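Local coordinates for protein sugar-binding transcriptional regulator, LACI family (Escherichia coli K12, PDB 3DBI) that represses transcription of the cryptic asc operon as a sequence-specific DNA-binding regulator of the LacI family, at residues 60-65 and 92-97; 69-74 and 126-131; 120-125 and 143-148. All blocks are in the same frame, centred on the assembly; numbering follows the deposited sequence.

In the fold
Contacts 1 and 3 are two pairings within one five-stranded parallel sheet, and contact 2 joins loops that follow two of its strands. The centres of contacts 1 and 3 lie about 11 Å apart, bridged by the neighbouring strands 63-68 and 122-125; contact 2 is about 16 Å from contact 3 and 22 Å from contact 1. Along the chain, contact 1 closes before contact 3 opens, while contact 2 interleaves with both. The lobe thus shows a general principle of alpha/beta folds: parallel strands deliver their following loops to the C-terminal end of the sheet, where residues 69-74 and 126-131 gather at a phosphate. Contacts 1 and 2 also touch the second subunit.

Contact 1 of 3, residues 60-65 and 92-97; sequences STQTLG and KGRQLL
The beta-alpha-beta unit made of strand 63-68, helix 77-91 and strand 95-100 closes here, with T63, L64 and G65 running parallel beside Q95, L96 and L97. The two short segments differ in direction by 27°. Q95 is held by residues on both sides of its bridge partner, the usual alternation of a parallel pair: its N donates to Q62 O at 3.1 Å, and its O receives L64 N at 2.7 Å. The next bond, L97 N to L64 O, is 2.8 Å and almost straight.

Side chains separate by face. On one, T63 has its methyl anti to the backbone N, and this branch meets L97, CG2 to CD2 at 3.7 Å. On the other, L64 sits between two neighbours: its CB faces L96 CD1 at 3.9 Å, and its CD1 rests against the aliphatic part of R94, also 3.9 Å from R94 CG. With chi1 at 50° R94 CG lies between the backbone N and carbonyl carbon, and bends at the next two torsions bring the guanidinium alongside the Q62 amide, the side chains crossing about perpendicularly. NE2 of Q62 stands over one face of the guanidinium, 3.7 Å from R94 NH1, with the planes 46° apart and no hydrogen bond between them.

What fixes the buried guanidinium comes from outside the pair: NH1 makes a salt bridge with D121 and NH2 one with D313 at the end of helix 297-313. D121 OD1 also accepts a hydrogen bond from T63 N, tying the first strand to the loop that enters strand 122-125. Helix 77-91 packs on L64 and L96 through M88 and A89, while L96 and L97 pair antiparallel with a strand of the second subunit, which continues the sheet across the dimer.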
# COMPACT_ATOMS: atom_id res chain seq x y z
N SER A 60 -11.83 -27.95 19.44
CA SER A 60 -11.17 -27.25 18.30
C SER A 60 -11.72 -27.70 16.96
O SER A 60 -12.08 -28.87 16.78
CB SER A 60 -9.65 -27.44 18.30
OG SER A 60 -9.05 -26.78 19.40
N THR A 61 -11.76 -26.76 16.02
CA THR A 61 -12.24 -27.02 14.67
C THR A 61 -11.08 -26.92 13.67
O THR A 61 -11.27 -27.15 12.47
CB THR A 61 -13.31 -25.98 14.27
OG1 THR A 61 -12.85 -24.67 14.63
CG2 THR A 61 -14.63 -26.27 14.99
N GLN A 62 -9.89 -26.59 14.19
CA GLN A 62 -8.69 -26.26 13.40
C GLN A 62 -8.97 -25.11 12.43
O GLN A 62 -8.85 -25.25 11.21
CB GLN A 62 -8.11 -27.51 12.71
CG GLN A 62 -7.72 -28.65 13.66
CD GLN A 62 -6.42 -28.38 14.42
OE1 GLN A 62 -5.35 -28.80 14.00
NE2 GLN A 62 -6.52 -27.67 15.55
N THR A 63 -9.35 -23.97 13.00
CA THR A 63 -9.81 -22.82 12.24
C THR A 63 -9.32 -21.53 12.87
O THR A 63 -9.37 -21.36 14.09
CB THR A 63 -11.35 -22.78 12.15
OG1 THR A 63 -11.84 -24.04 11.67
CG2 THR A 63 -11.83 -21.71 11.19
N LEU A 64 -8.85 -20.62 12.02
CA LEU A 64 -8.35 -19.33 12.45
C LEU A 64 -9.21 -18.24 11.83
O LEU A 64 -9.61 -18.35 10.68
CB LEU A 64 -6.92 -19.18 11.98
CG LEU A 64 -5.94 -18.59 12.98
CD1 LEU A 64 -4.77 -19.52 13.04
CD2 LEU A 64 -5.53 -17.17 12.60
N GLY A 65 -9.47 -17.19 12.60
CA GLY A 65 -10.32 -16.10 12.13
C GLY A 65 -9.58 -14.79 12.00
O GLY A 65 -8.68 -14.48 12.78
N LYS A 92 0.52 -24.67 10.14
CA LYS A 92 -0.07 -25.39 11.27
C LYS A 92 -1.28 -26.22 10.84
O LYS A 92 -1.91 -26.88 11.66
CB LYS A 92 -0.44 -24.41 12.40
CG LYS A 92 0.76 -23.80 13.14
CD LYS A 92 1.52 -24.85 13.96
CE LYS A 92 2.60 -24.24 14.84
NZ LYS A 92 3.71 -23.66 14.05
N GLY A 93 -1.58 -26.19 9.54
CA GLY A 93 -2.66 -26.99 8.95
C GLY A 93 -4.08 -26.59 9.32
O GLY A 93 -4.97 -27.44 9.37
N ARG A 94 -4.31 -25.30 9.58
CA ARG A 94 -5.65 -24.82 9.90
C ARG A 94 -6.26 -23.90 8.83
O ARG A 94 -5.54 -23.27 8.05
CB ARG A 94 -5.71 -24.19 11.31
CG ARG A 94 -4.66 -23.16 11.64
CD ARG A 94 -4.06 -23.39 13.03
NE ARG A 94 -5.08 -23.58 14.06
CZ ARG A 94 -4.83 -23.93 15.32
NH1 ARG A 94 -5.82 -24.07 16.18
NH2 ARG A 94 -3.58 -24.13 15.73
N GLN A 95 -7.58 -23.85 8.78
CA GLN A 95 -8.29 -23.00 7.82
C GLN A 95 -8.30 -21.55 8.28
O GLN A 95 -8.47 -21.27 9.47
CB GLN A 95 -9.72 -23.48 7.64
CG GLN A 95 -9.86 -24.88 7.07
CD GLN A 95 -11.31 -25.31 6.94
OE1 GLN A 95 -12.23 -24.49 6.95
NE2 GLN A 95 -11.52 -26.62 6.80
N LEU A 96 -8.12 -20.62 7.33
CA LEU A 96 -8.21 -19.19 7.63
C LEU A 96 -9.51 -18.58 7.09
O LEU A 96 -9.73 -18.54 5.88
CB LEU A 96 -6.99 -18.42 7.12
CG LEU A 96 -6.94 -16.93 7.47
CD1 LEU A 96 -6.92 -16.69 8.99
CD2 LEU A 96 -5.75 -16.25 6.81
N LEU A 97 -10.35 -18.12 8.01
CA LEU A 97 -11.66 -17.52 7.69
C LEU A 97 -11.62 -16.00 7.80
O LEU A 97 -11.12 -15.46 8.79
CB LEU A 97 -12.73 -18.04 8.66
CG LEU A 97 -13.64 -19.23 8.39
CD1 LEU A 97 -14.75 -18.85 7.43
CD2 LEU A 97 -12.90 -20.46 7.88

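Contact 2 of 3, residues 69-74 and 126-131; sequences TNTLYH and YPRFLS. With PO4 (phosphate ion), chain D.
R128 and T71 meet first at CB of the arginine, 3.8 Å from T71 CG2, and the chain then climbs toward a bound phosphate. Its CG lies over one face of the F129 ring. Bends at chi2 (68°) and chi3 (43°) curl the chain back, bringing NE to a water at 2.9 Å that donates in turn to N70 O. At the tip, NH2 stands over one face of the H74 ring, 3.3 Å from CD2, with guanidinium and imidazole planes nearly perpendicular. The phosphorus lies near the guanidinium plane, at its edge: NH2 binds O1 at 2.6 Å, and NH1 reaches O3 at 2.8 Å.

Two more side chains complete this side of the anion. H74 NE2 donates to O2 at 2.8 Å, and Y126 OH makes a weak bond to O1. The Y126 ring is backed by T71 CG2 in a CH-pi contact, while T69 OG1 gives its proton to Y126 O at 2.8 Å and itself receives that of T71 OG1.

R151, S193 and T195 also bind the phosphate, probably a crystallisation component. Loops after parallel strands converging on an anion between two lobes are consistent with the effector cleft of LacI-family regulators.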
# COMPACT_ATOMS: atom_id res chain seq x y z
N THR A 69 -10.77 -5.13 8.31
CA THR A 69 -11.22 -3.81 8.76
C THR A 69 -10.87 -2.72 7.75
O THR A 69 -10.09 -2.95 6.82
CB THR A 69 -10.63 -3.42 10.14
OG1 THR A 69 -9.20 -3.54 10.10
CG2 THR A 69 -11.19 -4.29 11.25
N ASN A 70 -11.42 -1.53 7.98
CA ASN A 70 -11.19 -0.37 7.13
C ASN A 70 -9.79 0.23 7.30
O ASN A 70 -9.63 1.45 7.45
CB ASN A 70 -12.26 0.69 7.40
CG ASN A 70 -12.51 1.59 6.21
OD1 ASN A 70 -12.08 1.30 5.09
ND2 ASN A 70 -13.20 2.70 6.44
N THR A 71 -8.78 -0.63 7.28
CA THR A 71 -7.41 -0.25 7.61
C THR A 71 -6.38 -0.74 6.57
O THR A 71 -5.18 -0.57 6.77
CB THR A 71 -6.98 -0.77 9.01
OG1 THR A 71 -7.27 -2.17 9.12
CG2 THR A 71 -7.71 -0.01 10.13
N LEU A 72 -6.84 -1.34 5.47
CA LEU A 72 -5.95 -1.56 4.32
C LEU A 72 -5.56 -0.19 3.78
O LEU A 72 -6.40 0.68 3.70
CB LEU A 72 -6.57 -2.45 3.22
CG LEU A 72 -8.04 -2.84 3.03
CD1 LEU A 72 -8.28 -3.26 1.60
CD2 LEU A 72 -8.46 -3.95 3.97
N TYR A 73 -4.28 -0.00 3.45
CA TYR A 73 -3.67 1.30 3.05
C TYR A 73 -3.36 2.27 4.20
O TYR A 73 -2.69 3.28 3.99
CB TYR A 73 -4.42 2.03 1.89
CG TYR A 73 -4.98 1.12 0.82
CD1 TYR A 73 -6.36 1.04 0.59
CD2 TYR A 73 -4.14 0.32 0.04
CE1 TYR A 73 -6.89 0.19 -0.37
CE2 TYR A 73 -4.65 -0.53 -0.93
CZ TYR A 73 -6.03 -0.58 -1.13
OH TYR A 73 -6.55 -1.42 -2.09
N HIS A 74 -3.84 1.96 5.41
CA HIS A 74 -3.45 2.73 6.60
C HIS A 74 -2.18 2.13 7.20
O HIS A 74 -2.22 1.39 8.20
CB HIS A 74 -4.57 2.81 7.64
CG HIS A 74 -4.31 3.80 8.72
ND1 HIS A 74 -4.28 5.16 8.50
CD2 HIS A 74 -4.04 3.64 10.04
CE1 HIS A 74 -4.02 5.79 9.63
NE2 HIS A 74 -3.87 4.89 10.58
N TYR A 126 -7.24 -5.85 13.77
CA TYR A 126 -6.74 -4.49 13.94
C TYR A 126 -7.97 -3.58 13.85
O TYR A 126 -8.39 -3.21 12.77
CB TYR A 126 -5.68 -4.17 12.88
CG TYR A 126 -5.21 -2.72 12.79
CD1 TYR A 126 -5.26 -1.86 13.89
CD2 TYR A 126 -4.69 -2.23 11.60
CE1 TYR A 126 -4.83 -0.52 13.79
CE2 TYR A 126 -4.24 -0.92 11.48
CZ TYR A 126 -4.32 -0.06 12.58
OH TYR A 126 -3.87 1.24 12.45
N PRO A 127 -8.55 -3.23 15.01
CA PRO A 127 -9.81 -2.49 15.07
C PRO A 127 -9.70 -0.99 14.79
O PRO A 127 -8.90 -0.29 15.41
CB PRO A 127 -10.29 -2.74 16.50
CG PRO A 127 -9.06 -2.98 17.28
CD PRO A 127 -8.04 -3.57 16.35
N ARG A 128 -10.52 -0.52 13.86
CA ARG A 128 -10.58 0.90 13.52
C ARG A 128 -11.60 1.63 14.42
O ARG A 128 -11.32 2.72 14.92
CB ARG A 128 -10.87 1.07 12.00
CG ARG A 128 -11.55 2.37 11.51
CD ARG A 128 -10.71 3.65 11.62
NE ARG A 128 -9.34 3.46 11.19
CZ ARG A 128 -8.27 3.64 11.96
NH1 ARG A 128 -8.40 4.05 13.23
NH2 ARG A 128 -7.06 3.42 11.45
N PHE A 129 -12.75 1.01 14.65
CA PHE A 129 -13.82 1.65 15.42
C PHE A 129 -13.97 1.08 16.84
O PHE A 129 -14.13 1.83 17.80
CB PHE A 129 -15.16 1.56 14.68
CG PHE A 129 -15.20 2.29 13.37
CD1 PHE A 129 -15.48 3.66 13.32
CD2 PHE A 129 -14.98 1.61 12.17
CE1 PHE A 129 -15.53 4.34 12.09
CE2 PHE A 129 -15.02 2.28 10.94
CZ PHE A 129 -15.29 3.65 10.90
N LEU A 130 -13.91 -0.24 16.96
CA LEU A 130 -14.23 -0.93 18.22
C LEU A 130 -13.25 -0.63 19.35
O LEU A 130 -12.04 -0.80 19.20
CB LEU A 130 -14.33 -2.44 17.99
CG LEU A 130 -14.86 -3.36 19.11
CD1 LEU A 130 -16.20 -2.88 19.65
CD2 LEU A 130 -14.98 -4.77 18.57
N SER A 131 -13.80 -0.19 20.47
CA SER A 131 -13.04 0.24 21.64
C SER A 131 -12.25 -0.89 22.26
O SER A 131 -12.67 -2.05 22.26
CB SER A 131 -13.99 0.83 22.69
OG SER A 131 -13.60 0.49 24.02
P PO4 D . -5.01 4.23 13.98
O1 PO4 D . -5.64 2.92 13.57
O2 PO4 D . -3.68 4.39 13.29
O3 PO4 D . -5.90 5.37 13.55
O4 PO4 D . -4.82 4.24 15.47
O HOH W 1 -7.93 3.12 8.68

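Contact 3 of 3, residues 120-125 and 143-148; sequences CDAIMI and SQPIMV
I123, I125, I146 and V148 point to one face of the parallel pair of strands 122-125 and 146-148, and selenomethionines M124 and M147 to the other. I125 meets two side chains of the facing strand. With CG1 anti to the backbone N (chi1 -179°), its CG2 is turned across the pair, approaching I146 CG2 at 4.3 Å and V148 CG2 at 4.5 Å, and standing 3.5 Å from M147 O. I123 and I146 touch on the same face through CB and CG1. On the reverse side, M124 CE lies 4.5 Å from M147 CB, whereas the M147 chain is bent at chi2 and chi3 and leads off from the other strand.

Backbone bonds set this register. I123 N donates to P145 O at 3.0 Å, I123 O receives M147 N at 2.8 Å, and I125 N completes the set at M147 O.

Q144 reaches across to the residues leading into strand 122-125. Its CG, anti to the carbonyl carbon, rests 3.3 Å from C120 O, while its CB meets D121 O; P145 CD presses on the same D121 oxygen at 3.2 Å. D121 CB points away, and its carboxylate forms a salt bridge with R94. Substituting a glycine for Q144 would probably open a gap beside the carbonyls of C120 and D121 and take from L116 its contact with the side chain.

L115 and L116 of helix 105-117 cover I123, and L308 of helix 297-313 lies on A122, M124 and M147. Helix 132-141 connects the two strands as a beta-alpha-beta unit, and a parallel sheet with helices on both faces is the three-layer alpha/beta architecture of periplasmic-binding-protein-like domains, the effector-binding fold of LacI-family repressors.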
# COMPACT_ATOMS: atom_id res chain seq x y z
N CYS A 120 -14.19 -20.53 15.36
CA CYS A 120 -12.76 -20.38 15.14
C CYS A 120 -12.08 -20.56 16.47
O CYS A 120 -12.55 -20.05 17.49
CB CYS A 120 -12.44 -18.99 14.63
SG CYS A 120 -13.00 -18.68 13.00
N ASP A 121 -10.95 -21.26 16.46
CA ASP A 121 -10.11 -21.41 17.64
C ASP A 121 -9.55 -20.08 18.12
O ASP A 121 -9.33 -19.90 19.32
CB ASP A 121 -8.96 -22.38 17.34
CG ASP A 121 -9.44 -23.73 16.83
OD1 ASP A 121 -8.64 -24.43 16.19
OD2 ASP A 121 -10.61 -24.09 17.06
N ALA A 122 -9.34 -19.15 17.19
CA ALA A 122 -8.75 -17.84 17.48
C ALA A 122 -9.16 -16.78 16.45
O ALA A 122 -9.50 -17.10 15.31
CB ALA A 122 -7.24 -17.97 17.53
N ILE A 123 -9.12 -15.52 16.86
CA ILE A 123 -9.52 -14.40 16.01
C ILE A 123 -8.47 -13.29 16.14
O ILE A 123 -8.02 -12.99 17.24
CB ILE A 123 -10.92 -13.87 16.41
CG1 ILE A 123 -11.99 -14.91 16.07
CG2 ILE A 123 -11.25 -12.54 15.71
CD1 ILE A 123 -13.18 -14.84 16.96
N MSE A 124 -8.08 -12.71 15.01
CA MSE A 124 -7.15 -11.59 15.02
C MSE A 124 -7.82 -10.38 14.40
O MSE A 124 -8.56 -10.51 13.42
CB MSE A 124 -5.88 -11.94 14.24
CG MSE A 124 -5.49 -13.40 14.31
SE MSE A 124 -3.86 -13.72 13.35
CE MSE A 124 -2.68 -12.96 14.71
N ILE A 125 -7.55 -9.21 14.96
CA ILE A 125 -8.17 -7.97 14.52
C ILE A 125 -7.25 -6.76 14.74
O ILE A 125 -6.53 -6.69 15.73
CB ILE A 125 -9.57 -7.77 15.20
CG1 ILE A 125 -10.26 -6.48 14.73
CG2 ILE A 125 -9.47 -7.83 16.74
CD1 ILE A 125 -11.74 -6.37 15.12
N SER A 143 -13.37 -18.35 25.69
CA SER A 143 -12.12 -19.11 25.83
C SER A 143 -11.21 -19.08 24.59
O SER A 143 -10.02 -19.40 24.68
CB SER A 143 -12.42 -20.57 26.22
OG SER A 143 -12.96 -21.30 25.14
N GLN A 144 -11.78 -18.71 23.44
CA GLN A 144 -11.00 -18.50 22.22
C GLN A 144 -10.26 -17.16 22.26
O GLN A 144 -10.89 -16.11 22.46
CB GLN A 144 -11.90 -18.54 20.98
CG GLN A 144 -12.66 -19.83 20.79
CD GLN A 144 -14.12 -19.71 21.14
OE1 GLN A 144 -14.49 -19.11 22.15
NE2 GLN A 144 -14.98 -20.28 20.30
N PRO A 145 -8.93 -17.18 22.09
CA PRO A 145 -8.11 -15.96 22.09
C PRO A 145 -8.47 -14.99 20.98
O PRO A 145 -8.51 -15.36 19.81
CB PRO A 145 -6.68 -16.48 21.87
CG PRO A 145 -6.73 -17.92 22.21
CD PRO A 145 -8.11 -18.39 21.92
N ILE A 146 -8.76 -13.75 21.36
CA ILE A 146 -8.93 -12.67 20.41
C ILE A 146 -7.68 -11.81 20.51
O ILE A 146 -7.41 -11.22 21.56
CB ILE A 146 -10.21 -11.88 20.71
CG1 ILE A 146 -11.41 -12.82 20.61
CG2 ILE A 146 -10.38 -10.69 19.76
CD1 ILE A 146 -12.49 -12.52 21.59
N MSE A 147 -6.89 -11.77 19.44
CA MSE A 147 -5.64 -11.02 19.40
C MSE A 147 -5.86 -9.66 18.79
O MSE A 147 -6.57 -9.53 17.79
CB MSE A 147 -4.57 -11.77 18.61
CG MSE A 147 -4.40 -13.24 18.98
SE MSE A 147 -3.80 -13.63 20.80
CE MSE A 147 -2.25 -12.49 20.90
N VAL A 148 -5.24 -8.64 19.38
CA VAL A 148 -5.44 -7.26 18.94
C VAL A 148 -4.10 -6.65 18.54
O VAL A 148 -3.14 -6.68 19.30
CB VAL A 148 -6.09 -6.40 20.05
CG1 VAL A 148 -6.44 -5.01 19.53
CG2 VAL A 148 -7.35 -7.08 20.59